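Putative triphosphoribosyl-dephospho-coA synthase (Archaeoglobus fulgidus DSM 4304, PDB 3H9P) is of unknown function but probably binds ATP and makes triphosphoribosyl-dephospho-CoA. Local coordinates at residues P186-I191 and P229-D234. Residues are numbered along the deposited sequence; the frame is centred on the assembly and turned at random.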
loop_
_atom_site.group_PDB
_atom_site.type_symbol
_atom_site.label_atom_id
_atom_site.label_comp_id
_atom_site.label_asym_id
_atom_site.label_seq_id
_atom_site.Cartn_x
_atom_site.Cartn_y
_atom_site.Cartn_z
ATOM N N PRO A 186 -6.746 -6.035 -12.585
ATOM C CA PRO A 186 -5.302 -6.193 -12.371
ATOM C C PRO A 186 -5.112 -6.669 -10.927
ATOM O O PRO A 186 -5.790 -6.181 -10.018
ATOM C CB PRO A 186 -4.733 -4.782 -12.570
ATOM C CG PRO A 186 -5.874 -3.905 -12.977
ATOM C CD PRO A 186 -7.171 -4.626 -12.672
ATOM N N ASP A 187 -4.269 -7.669 -10.738
ATOM C CA ASP A 187 -4.080 -8.302 -9.438
ATOM C C ASP A 187 -3.136 -7.456 -8.575
ATOM O O ASP A 187 -1.951 -7.277 -8.935
ATOM C CB ASP A 187 -3.493 -9.714 -9.623
ATOM C CG ASP A 187 -3.707 -10.606 -8.400
ATOM O OD1 ASP A 187 -3.285 -10.203 -7.292
ATOM O OD2 ASP A 187 -4.310 -11.709 -8.535
ATOM N N PRO A 188 -3.645 -6.939 -7.443
ATOM C CA PRO A 188 -2.850 -6.153 -6.511
ATOM C C PRO A 188 -1.541 -6.862 -6.091
ATOM O O PRO A 188 -0.518 -6.215 -5.945
ATOM C CB PRO A 188 -3.796 -5.963 -5.310
ATOM C CG PRO A 188 -4.839 -6.979 -5.449
ATOM C CD PRO A 188 -5.000 -7.205 -6.917
ATOM N N LEU A 189 -1.561 -8.180 -5.952
ATOM C CA LEU A 189 -0.315 -8.921 -5.637
ATOM C C LEU A 189 0.693 -8.834 -6.756
ATOM O O LEU A 189 1.913 -8.645 -6.533
ATOM C CB LEU A 189 -0.618 -10.389 -5.383
ATOM C CG LEU A 189 -1.491 -10.678 -4.177
ATOM C CD1 LEU A 189 -1.816 -12.196 -4.147
ATOM C CD2 LEU A 189 -0.799 -10.229 -2.893
ATOM N N VAL A 190 0.212 -8.992 -7.981
ATOM C CA VAL A 190 1.088 -8.787 -9.141
ATOM C C VAL A 190 1.577 -7.321 -9.184
ATOM O O VAL A 190 2.761 -7.070 -9.415
ATOM C CB VAL A 190 0.379 -9.200 -10.436
ATOM C CG1 VAL A 190 1.164 -8.775 -11.661
ATOM C CG2 VAL A 190 0.097 -10.688 -10.438
ATOM N N ILE A 191 0.668 -6.361 -8.958
ATOM C CA ILE A 191 1.045 -4.933 -8.978
ATOM C C ILE A 191 2.251 -4.726 -8.061
ATOM O O ILE A 191 3.272 -4.145 -8.469
ATOM C CB ILE A 191 -0.130 -3.973 -8.534
ATOM C CG1 ILE A 191 -1.258 -3.933 -9.580
ATOM C CG2 ILE A 191 0.378 -2.601 -8.293
ATOM C CD1 ILE A 191 -2.515 -3.215 -9.133
ATOM N N PRO A 229 -1.223 -14.560 -9.862
ATOM C CA PRO A 229 -2.423 -13.746 -9.621
ATOM C C PRO A 229 -3.305 -14.296 -8.513
ATOM O O PRO A 229 -4.462 -14.652 -8.763
ATOM C CB PRO A 229 -3.187 -13.824 -10.937
ATOM C CG PRO A 229 -2.434 -14.744 -11.830
ATOM C CD PRO A 229 -1.369 -15.422 -11.048
ATOM N N GLY A 230 -2.768 -14.335 -7.294
ATOM C CA GLY A 230 -3.455 -14.917 -6.141
ATOM C C GLY A 230 -4.836 -14.366 -5.825
ATOM O O GLY A 230 -5.725 -15.103 -5.409
ATOM N N THR A 231 -5.030 -13.071 -6.031
ATOM C CA THR A 231 -6.271 -12.416 -5.655
ATOM C C THR A 231 -7.391 -12.849 -6.572
ATOM O O THR A 231 -8.546 -12.948 -6.149
ATOM C CB THR A 231 -6.133 -10.900 -5.748
ATOM O OG1 THR A 231 -4.893 -10.500 -5.147
ATOM C CG2 THR A 231 -7.292 -10.182 -5.064
ATOM N N ILE A 232 -7.055 -13.107 -7.837
ATOM C CA ILE A 232 -8.026 -13.531 -8.810
ATOM C C ILE A 232 -8.571 -14.907 -8.432
ATOM O O ILE A 232 -9.792 -15.126 -8.422
ATOM C CB ILE A 232 -7.439 -13.487 -10.244
ATOM C CG1 ILE A 232 -6.886 -12.099 -10.558
ATOM C CG2 ILE A 232 -8.485 -13.941 -11.280
ATOM C CD1 ILE A 232 -7.935 -10.938 -10.371
ATOM N N ALA A 233 -7.670 -15.819 -8.093
ATOM C CA ALA A 233 -8.060 -17.110 -7.565
ATOM C C ALA A 233 -8.841 -16.963 -6.241
ATOM O O ALA A 233 -9.852 -17.658 -6.029
ATOM C CB ALA A 233 -6.829 -18.000 -7.379
ATOM N N ASP A 234 -8.398 -16.065 -5.370
ATOM C CA ASP A 234 -9.164 -15.737 -4.150
ATOM C C ASP A 234 -10.613 -15.404 -4.500
ATOM O O ASP A 234 -11.539 -15.992 -3.925
ATOM C CB ASP A 234 -8.517 -14.586 -3.339
ATOM C CG ASP A 234 -7.156 -14.993 -2.705
ATOM O OD1 ASP A 234 -6.922 -16.207 -2.562
ATOM O OD2 ASP A 234 -6.320 -14.123 -2.325
#
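T231 OG1 donates to D187 OD1 at 2.7 Å, meeting it from above the carboxylate plane, 37° out of it, and so links the starts of two helices, 188-194 and 230-246. D187 OD1 also receives L189 N at 3.0 Å, this time through the anti lone pair, so D187 caps its own helix with the oxygen that holds T231. The other oxygen, D187 OD2, faces the first turn of 230-246 and accepts from I232 N at 3.2 Å and, weakly, from T231 N; it is modelled too close to P229, so these two bonds are less certain. D187 has CG anti to the backbone N (chi1 -160°), which turns its carboxylate toward T231 and the first turn of helix 230-246.

Carbon packs around this polar centre. P188 CG and L189 CG each come to 3.5 Å from T231 OG1. L189 CD1 approaches G230 CA to 3.8 Å, and V190 CG2 meets P229 CA. Without this carboxylate, as with an alanine here, the T231 hydroxyl and L189 N would probably lose their shared acceptor. Farther out, Y178 and L182 of helix 171-182 back P229, while L145 touches both P188 and T231. The arrangement joins an N-cap aspartate to a second, neighbouring helix N-terminus, inside the all-helical fold of this CitG-family protein.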